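Local coordinates for protein citrate lyase, subunit 1 (Methanosaeta concilii, PDB 6HXI) that probably catalyses the ATP-dependent reaction of citrate with coenzyme A to give acetyl-CoA and oxaloacetate, and binds coenzyme A, at residues F26-N31 with I210-M215; E116-A121 with N201-S206. One frame throughout, in Å; residues are numbered along the deposited sequence.

Contact 1 (F26-N31 with I210-M215)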
ATOM      1  N   PHE C  26      58.767  26.759 -32.505  1.00101.39           N
ATOM      2  CA  PHE C  26      57.842  27.213 -33.528  1.00 99.99           C
ATOM      3  C   PHE C  26      58.667  27.297 -34.806  1.00101.67           C
ATOM      4  O   PHE C  26      58.129  27.555 -35.890  1.00102.44           O
ATOM      5  CB  PHE C  26      57.224  28.567 -33.140  1.00104.84           C
ATOM      6  CG  PHE C  26      56.726  28.649 -31.713  1.00107.56           C
ATOM      7  CD1 PHE C  26      55.538  28.030 -31.335  1.00109.40           C
ATOM      8  CD2 PHE C  26      57.443  29.345 -30.748  1.00112.00           C
ATOM      9  CE1 PHE C  26      55.080  28.104 -30.019  1.00111.47           C
ATOM     10  CE2 PHE C  26      56.979  29.426 -29.434  1.00116.16           C
ATOM     11  CZ  PHE C  26      55.802  28.802 -29.078  1.00113.07           C
ATOM     12  N   SER C  27      59.992  27.046 -34.664  1.00 95.46           N
ATOM     13  CA  SER C  27      60.974  27.032 -35.743  1.00 93.70           C
ATOM     14  C   SER C  27      60.734  25.826 -36.647  1.00 92.58           C
ATOM     15  O   SER C  27      60.724  25.977 -37.864  1.00 91.35           O
ATOM     16  CB  SER C  27      62.393  27.029 -35.183  1.00 96.56           C
ATOM     17  OG  SER C  27      62.760  28.312 -34.704  1.00100.44           O
ATOM     18  N   TYR C  28      60.491  24.643 -36.057  1.00 86.30           N
ATOM     19  CA  TYR C  28      60.198  23.463 -36.857  1.00 82.35           C
ATOM     20  C   TYR C  28      58.703  23.382 -37.177  1.00 86.60           C
ATOM     21  O   TYR C  28      57.873  23.148 -36.292  1.00 86.23           O
ATOM     22  CB  TYR C  28      60.748  22.173 -36.221  1.00 80.49           C
ATOM     23  CG  TYR C  28      60.434  20.921 -37.019  1.00 77.33           C
ATOM     24  CD1 TYR C  28      60.981  20.719 -38.282  1.00 78.28           C
ATOM     25  CD2 TYR C  28      59.600  19.932 -36.503  1.00 75.36           C
ATOM     26  CE1 TYR C  28      60.695  19.570 -39.019  1.00 76.10           C
ATOM     27  CE2 TYR C  28      59.302  18.785 -37.234  1.00 73.64           C
ATOM     28  CZ  TYR C  28      59.855  18.605 -38.492  1.00 78.28           C
ATOM     29  OH  TYR C  28      59.573  17.478 -39.228  1.00 76.14           O
ATOM     30  N   LYS C  29      58.373  23.625 -38.453  1.00 83.85           N
ATOM     31  CA  LYS C  29      57.009  23.553 -38.980  1.00 82.99           C
ATOM     32  C   LYS C  29      56.657  22.076 -39.138  1.00 84.21           C
ATOM     33  O   LYS C  29      57.551  21.234 -39.190  1.00 83.36           O
ATOM     34  CB  LYS C  29      56.922  24.250 -40.344  1.00 85.36           C
ATOM     35  CG  LYS C  29      57.158  25.748 -40.331  1.00 99.38           C
ATOM     36  CD  LYS C  29      57.024  26.304 -41.741  1.00111.32           C
ATOM     37  CE  LYS C  29      57.738  27.621 -41.921  1.00119.67           C
ATOM     38  NZ  LYS C  29      57.691  28.078 -43.334  1.00122.22           N
ATOM     39  N   GLY C  30      55.374  21.767 -39.219  1.00 79.25           N
ATOM     40  CA  GLY C  30      54.945  20.383 -39.383  1.00 76.69           C
ATOM     41  C   GLY C  30      54.811  19.911 -40.814  1.00 77.74           C
ATOM     42  O   GLY C  30      53.973  19.044 -41.080  1.00 76.23           O
ATOM     43  N   ASN C  31      55.631  20.472 -41.746  1.00 74.54           N
ATOM     44  CA  ASN C  31      55.598  20.152 -43.188  1.00 74.08           C
ATOM     45  C   ASN C  31      55.958  18.694 -43.446  1.00 76.70           C
ATOM     46  O   ASN C  31      57.128  18.349 -43.637  1.00 76.03           O
ATOM     47  CB  ASN C  31      56.466  21.099 -44.041  1.00 76.98           C
ATOM     48  CG  ASN C  31      56.165  22.568 -43.894  1.00 99.13           C
ATOM     49  OD1 ASN C  31      57.025  23.343 -43.493  1.00 92.96           O
ATOM     50  ND2 ASN C  31      54.945  22.993 -44.189  1.00 92.19           N
ATOM     51  N   ILE C 210      65.620  24.617 -34.043  1.00 83.56           N
ATOM     52  CA  ILE C 210      66.057  23.219 -34.007  1.00 80.89           C
ATOM     53  C   ILE C 210      65.234  22.332 -34.982  1.00 80.98           C
ATOM     54  O   ILE C 210      64.002  22.338 -34.943  1.00 80.03           O
ATOM     55  CB  ILE C 210      66.093  22.722 -32.527  1.00 81.99           C
ATOM     56  CG1 ILE C 210      67.038  21.525 -32.356  1.00 80.54           C
ATOM     57  CG2 ILE C 210      64.711  22.465 -31.916  1.00 82.59           C
ATOM     58  CD1 ILE C 210      68.346  21.944 -31.809  1.00 85.93           C
ATOM     59  N   VAL C 211      65.939  21.607 -35.884  1.00 76.12           N
ATOM     60  CA  VAL C 211      65.329  20.784 -36.937  1.00 75.66           C
ATOM     61  C   VAL C 211      65.701  19.277 -36.857  1.00 77.05           C
ATOM     62  O   VAL C 211      66.874  18.935 -37.029  1.00 77.27           O
ATOM     63  CB  VAL C 211      65.645  21.374 -38.352  1.00 81.59           C
ATOM     64  CG1 VAL C 211      65.113  20.488 -39.474  1.00 81.36           C
ATOM     65  CG2 VAL C 211      65.098  22.788 -38.500  1.00 83.11           C
ATOM     66  N   PRO C 212      64.701  18.367 -36.721  1.00 71.08           N
ATOM     67  CA  PRO C 212      65.008  16.917 -36.734  1.00 69.55           C
ATOM     68  C   PRO C 212      65.147  16.396 -38.175  1.00 73.87           C
ATOM     69  O   PRO C 212      64.256  16.656 -38.989  1.00 75.39           O
ATOM     70  CB  PRO C 212      63.777  16.305 -36.059  1.00 69.20           C
ATOM     71  CG  PRO C 212      62.662  17.237 -36.399  1.00 73.91           C
ATOM     72  CD  PRO C 212      63.253  18.610 -36.535  1.00 71.22           C
ATOM     73  N   LEU C 213      66.222  15.651 -38.498  1.00 68.76           N
ATOM     74  CA  LEU C 213      66.390  15.143 -39.864  1.00 70.11           C
ATOM     75  C   LEU C 213      65.890  13.718 -40.048  1.00 74.38           C
ATOM     76  O   LEU C 213      65.243  13.417 -41.051  1.00 75.13           O
ATOM     77  CB  LEU C 213      67.831  15.298 -40.373  1.00 71.97           C
ATOM     78  CG  LEU C 213      68.375  16.745 -40.491  1.00 76.21           C
ATOM     79  CD1 LEU C 213      69.827  16.747 -40.955  1.00 77.71           C
ATOM     80  CD2 LEU C 213      67.498  17.611 -41.393  1.00 76.59           C
ATOM     81  N   ASP C 214      66.185  12.843 -39.093  1.00 71.35           N
ATOM     82  CA  ASP C 214      65.726  11.454 -39.112  1.00 71.33           C
ATOM     83  C   ASP C 214      65.221  11.115 -37.733  1.00 73.62           C
ATOM     84  O   ASP C 214      65.792  11.580 -36.744  1.00 73.05           O
ATOM     85  CB  ASP C 214      66.821  10.488 -39.581  1.00 74.98           C
ATOM     86  CG  ASP C 214      67.110  10.585 -41.074  1.00 90.40           C
ATOM     87  OD1 ASP C 214      66.398   9.923 -41.866  1.00 92.34           O
ATOM     88  OD2 ASP C 214      68.050  11.312 -41.447  1.00 98.00           O
ATOM     89  N   MET C 215      64.115  10.363 -37.668  1.00 68.52           N
ATOM     90  CA  MET C 215      63.458  10.010 -36.417  1.00 65.85           C
ATOM     91  C   MET C 215      63.000   8.543 -36.357  1.00 66.95           C
ATOM     92  O   MET C 215      62.502   7.980 -37.339  1.00 67.76           O
ATOM     93  CB  MET C 215      62.278  10.965 -36.166  1.00 67.84           C
ATOM     94  CG  MET C 215      61.965  11.172 -34.710  1.00 69.99           C
ATOM     95  SD  MET C 215      60.903  12.602 -34.451  1.00 74.53           S
ATOM     96  CE  MET C 215      60.551  12.420 -32.731  1.00 68.56           C
TER

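Contact 2 (E116-A121 with N201-S206)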
ATOM      1  N   GLU C 116      75.951  21.035 -39.177  1.00 92.99           N
ATOM      2  CA  GLU C 116      75.992  20.235 -37.950  1.00 90.61           C
ATOM      3  C   GLU C 116      75.089  19.020 -38.020  1.00 91.31           C
ATOM      4  O   GLU C 116      74.011  19.071 -38.613  1.00 90.26           O
ATOM      5  CB  GLU C 116      75.618  21.078 -36.714  1.00 90.64           C
ATOM      6  CG  GLU C 116      76.659  22.114 -36.313  1.00105.32           C
ATOM      7  CD  GLU C 116      76.505  23.504 -36.907  1.00130.19           C
ATOM      8  OE1 GLU C 116      77.507  24.256 -36.900  1.00128.16           O
ATOM      9  OE2 GLU C 116      75.387  23.854 -37.354  1.00123.26           O
ATOM     10  N   GLU C 117      75.531  17.927 -37.401  1.00 86.01           N
ATOM     11  CA  GLU C 117      74.762  16.694 -37.295  1.00 83.19           C
ATOM     12  C   GLU C 117      74.946  16.161 -35.875  1.00 83.65           C
ATOM     13  O   GLU C 117      75.994  15.591 -35.562  1.00 84.94           O
ATOM     14  CB  GLU C 117      75.178  15.661 -38.359  1.00 86.22           C
ATOM     15  CG  GLU C 117      74.474  15.836 -39.697  1.00 97.47           C
ATOM     16  CD  GLU C 117      74.532  14.682 -40.689  1.00112.17           C
ATOM     17  OE1 GLU C 117      75.291  13.710 -40.468  1.00105.07           O
ATOM     18  OE2 GLU C 117      73.798  14.755 -41.699  1.00 99.20           O
ATOM     19  N   TYR C 118      73.968  16.432 -34.996  1.00 75.50           N
ATOM     20  CA  TYR C 118      74.013  15.972 -33.605  1.00 73.06           C
ATOM     21  C   TYR C 118      73.006  14.848 -33.381  1.00 71.38           C
ATOM     22  O   TYR C 118      71.965  14.803 -34.039  1.00 67.88           O
ATOM     23  CB  TYR C 118      73.792  17.119 -32.588  1.00 74.13           C
ATOM     24  CG  TYR C 118      74.702  18.331 -32.718  1.00 78.87           C
ATOM     25  CD1 TYR C 118      76.023  18.198 -33.142  1.00 82.78           C
ATOM     26  CD2 TYR C 118      74.258  19.600 -32.357  1.00 79.97           C
ATOM     27  CE1 TYR C 118      76.860  19.307 -33.263  1.00 86.28           C
ATOM     28  CE2 TYR C 118      75.087  20.718 -32.471  1.00 83.14           C
ATOM     29  CZ  TYR C 118      76.387  20.568 -32.927  1.00 93.06           C
ATOM     30  OH  TYR C 118      77.207  21.672 -33.039  1.00 96.23           O
ATOM     31  N   TYR C 119      73.334  13.927 -32.463  1.00 67.11           N
ATOM     32  CA  TYR C 119      72.492  12.773 -32.132  1.00 64.89           C
ATOM     33  C   TYR C 119      71.906  12.917 -30.740  1.00 65.70           C
ATOM     34  O   TYR C 119      72.618  13.324 -29.822  1.00 66.59           O
ATOM     35  CB  TYR C 119      73.344  11.490 -32.237  1.00 67.51           C
ATOM     36  CG  TYR C 119      72.780  10.253 -31.573  1.00 68.48           C
ATOM     37  CD1 TYR C 119      73.114   9.929 -30.259  1.00 70.45           C
ATOM     38  CD2 TYR C 119      71.970   9.368 -32.278  1.00 69.30           C
ATOM     39  CE1 TYR C 119      72.620   8.775 -29.651  1.00 71.76           C
ATOM     40  CE2 TYR C 119      71.481   8.202 -31.686  1.00 69.29           C
ATOM     41  CZ  TYR C 119      71.814   7.908 -30.374  1.00 77.35           C
ATOM     42  OH  TYR C 119      71.351   6.753 -29.796  1.00 80.14           O
ATOM     43  N   VAL C 120      70.636  12.530 -30.576  1.00 59.53           N
ATOM     44  CA  VAL C 120      69.932  12.500 -29.286  1.00 57.23           C
ATOM     45  C   VAL C 120      69.003  11.278 -29.214  1.00 58.77           C
ATOM     46  O   VAL C 120      68.256  11.012 -30.153  1.00 57.25           O
ATOM     47  CB  VAL C 120      69.218  13.836 -28.889  1.00 60.50           C
ATOM     48  CG1 VAL C 120      68.072  14.186 -29.840  1.00 59.82           C
ATOM     49  CG2 VAL C 120      68.727  13.798 -27.445  1.00 59.02           C
ATOM     50  N   ALA C 121      69.053  10.546 -28.097  1.00 55.43           N
ATOM     51  CA  ALA C 121      68.181   9.395 -27.882  1.00 53.55           C
ATOM     52  C   ALA C 121      67.737   9.260 -26.428  1.00 54.85           C
ATOM     53  O   ALA C 121      68.543   9.411 -25.502  1.00 53.14           O
ATOM     54  CB  ALA C 121      68.852   8.113 -28.356  1.00 55.40           C
ATOM     55  N   ASN C 201      68.521  11.099 -35.087  1.00 65.27           N
ATOM     56  CA  ASN C 201      69.819  10.790 -35.643  1.00 66.76           C
ATOM     57  C   ASN C 201      69.840  11.030 -37.156  1.00 74.05           C
ATOM     58  O   ASN C 201      69.541  10.121 -37.939  1.00 76.37           O
ATOM     59  CB  ASN C 201      70.220   9.342 -35.292  1.00 66.18           C
ATOM     60  CG  ASN C 201      71.650   8.980 -35.619  1.00 87.38           C
ATOM     61  OD1 ASN C 201      72.568   9.807 -35.552  1.00 76.46           O
ATOM     62  ND2 ASN C 201      71.878   7.707 -35.904  1.00 84.52           N
ATOM     63  N   PRO C 202      70.172  12.260 -37.590  1.00 69.80           N
ATOM     64  CA  PRO C 202      70.615  13.414 -36.796  1.00 68.56           C
ATOM     65  C   PRO C 202      69.587  14.560 -36.634  1.00 72.19           C
ATOM     66  O   PRO C 202      68.513  14.550 -37.239  1.00 71.09           O
ATOM     67  CB  PRO C 202      71.842  13.880 -37.600  1.00 72.22           C
ATOM     68  CG  PRO C 202      71.510  13.506 -39.068  1.00 78.35           C
ATOM     69  CD  PRO C 202      70.323  12.546 -39.027  1.00 73.37           C
ATOM     70  N   PHE C 203      69.916  15.533 -35.781  1.00 69.31           N
ATOM     71  CA  PHE C 203      69.182  16.781 -35.642  1.00 69.54           C
ATOM     72  C   PHE C 203      70.140  17.922 -36.027  1.00 76.86           C
ATOM     73  O   PHE C 203      71.352  17.717 -36.026  1.00 76.52           O
ATOM     74  CB  PHE C 203      68.522  16.964 -34.262  1.00 69.48           C
ATOM     75  CG  PHE C 203      69.366  17.308 -33.057  1.00 70.85           C
ATOM     76  CD1 PHE C 203      69.596  18.634 -32.704  1.00 74.48           C
ATOM     77  CD2 PHE C 203      69.813  16.313 -32.197  1.00 72.10           C
ATOM     78  CE1 PHE C 203      70.334  18.954 -31.561  1.00 75.46           C
ATOM     79  CE2 PHE C 203      70.548  16.635 -31.047  1.00 74.78           C
ATOM     80  CZ  PHE C 203      70.799  17.954 -30.737  1.00 73.71           C
ATOM     81  N   THR C 204      69.603  19.083 -36.444  1.00 76.54           N
ATOM     82  CA  THR C 204      70.400  20.244 -36.852  1.00 79.18           C
ATOM     83  C   THR C 204      69.746  21.566 -36.423  1.00 85.05           C
ATOM     84  O   THR C 204      68.698  21.584 -35.770  1.00 82.49           O
ATOM     85  CB  THR C 204      70.719  20.208 -38.379  1.00 90.94           C
ATOM     86  OG1 THR C 204      71.145  18.901 -38.767  1.00 97.12           O
ATOM     87  CG2 THR C 204      71.788  21.232 -38.785  1.00 87.87           C
ATOM     88  N   PHE C 205      70.397  22.676 -36.816  1.00 85.87           N
ATOM     89  CA  PHE C 205      70.001  24.051 -36.581  1.00 87.10           C
ATOM     90  C   PHE C 205      69.569  24.758 -37.862  1.00 92.29           C
ATOM     91  O   PHE C 205      70.163  24.561 -38.924  1.00 92.63           O
ATOM     92  CB  PHE C 205      71.145  24.817 -35.897  1.00 90.06           C
ATOM     93  CG  PHE C 205      71.344  24.408 -34.459  1.00 90.00           C
ATOM     94  CD1 PHE C 205      70.622  25.019 -33.439  1.00 91.83           C
ATOM     95  CD2 PHE C 205      72.243  23.402 -34.124  1.00 92.71           C
ATOM     96  CE1 PHE C 205      70.803  24.640 -32.109  1.00 93.76           C
ATOM     97  CE2 PHE C 205      72.414  23.013 -32.793  1.00 92.65           C
ATOM     98  CZ  PHE C 205      71.691  23.633 -31.795  1.00 91.38           C
ATOM     99  N   SER C 206      68.501  25.556 -37.739  1.00 90.04           N
ATOM    100  CA  SER C 206      67.923  26.419 -38.768  1.00 92.37           C
ATOM    101  C   SER C 206      67.932  27.779 -38.087  1.00 96.35           C
ATOM    102  O   SER C 206      66.959  28.153 -37.426  1.00 94.26           O
ATOM    103  CB  SER C 206      66.496  25.984 -39.094  1.00 95.26           C
ATOM    104  OG  SER C 206      66.030  26.604 -40.281  1.00108.75           O
TER

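Contact 1 (F26-N31 with I210-M215)
The Y28 ring carries the P212 ring on one face. P212 CD sits nearly over the middle, 3.5 Å from the centroid of the Y28 ring and 10° off the ring normal. This is a CH-pi contact. P212 CG reaches the far half of the same face, 3.8 Å from Y28 CZ, and the two side chains cross at a slant. Two further atoms come near the ring obliquely, I210 O and the methyl V211 CG1; the methyl is 4.3 Å from Y28 CD1. The Y28 side chain has its CG anti to the backbone N (chi1 179°), which carries the ring alongside residues 210-212, with P212 against one face. Both segments belong to the ATP-grasp domain. Residues 26-31 lie in the loop that joins helix 8-18 to strand 33-35, and here that loop lies against the antiparallel sheet containing strand 209-220. Helix 8-18 also takes part: Y28 touches K12, and P212 touches L15. No hydrogen bond joins the two segments. Y28 CB lies 3.5 Å from I210 O, a van der Waals contact. S27 adds a looser touch, its CB 4.2 Å from I210 N. The CD carbon of P212 is bonded to the peptide nitrogen, so its hydrogens are probably slightly positive and suited to the pi face of Y28.

Contact 2 (E116-A121 with N201-S206)
Neighbouring antiparallel strands of the large sheet of the ATP-grasp domain meet here, with Y118 and F203 as a hydrogen-bonded pair. F203 N gives a nearly straight bond to Y118 O at 2.8 Å, and Y118 N returns one to F203 O at 3.1 Å. Just outside this pair, T204 OG1 donates to E116 O over 2.9 Å, with the hydroxyl tilted 23° from the carbonyl plane. At the other end the chain turns a corner at N201 and P202, which are joined by a cis peptide bond.

The first torsion of F203 (chi1 74°) sets CG between the backbone N and the carbonyl carbon, and the ring packs on Y118 and V120 of the neighbouring strand. Y118 CB rests over one of its faces, 3.8 Å from the F203 centroid. The Y118 ring turns its edge toward the F203 face in an offset edge-to-face pair, planes at 77°. V120 CG1 comes within 3.6 Å of F203 CD2. A leucine in place of F203 has no ring face, and Y118 CB and the Y118 ring edge would probably be left without their aromatic partner, with a gap beside V120. Y118 CE2 also meets the F205 ring at its edge, 3.5 Å from F205 CE2.

On the flank, N201 OD1 approaches the edge of the Y119 ring, 3.4 Å from Y119 CD2; its hydrogen bond goes to G138 N. E117 runs beside P202, and its OE2 is hydrogen-bonded to H114 NE2. Helix 173-192 packs on V120, F203 and F205. The two backbone bonds set the register, the T204 hydroxyl adds a third bond at E116 O, and the contacts with Y118 and V120 probably hold the ring of F203 in place.

How the contacts relate
From the N terminus the chain runs through helix 8-18 and into the loop 26-31. Contact 1 closes the long loop from there to 210-215, with 178 residues between its segments. Contact 2 is nested inside it and joins 116-121 to 201-206 across 79 residues. The second segments are close in sequence, on strands 195-206 and 209-220, which follow each other and pair in the same sheet. V211 N to T204 O and L213 N to P202 O are probable hydrogen bonds there, each 2.8 Å. Contact 2 ties strand 118-125 to one side of strand 195-206. Strand 209-220 lies on the other side, where contact 1 brings in the loop after helix 8-18.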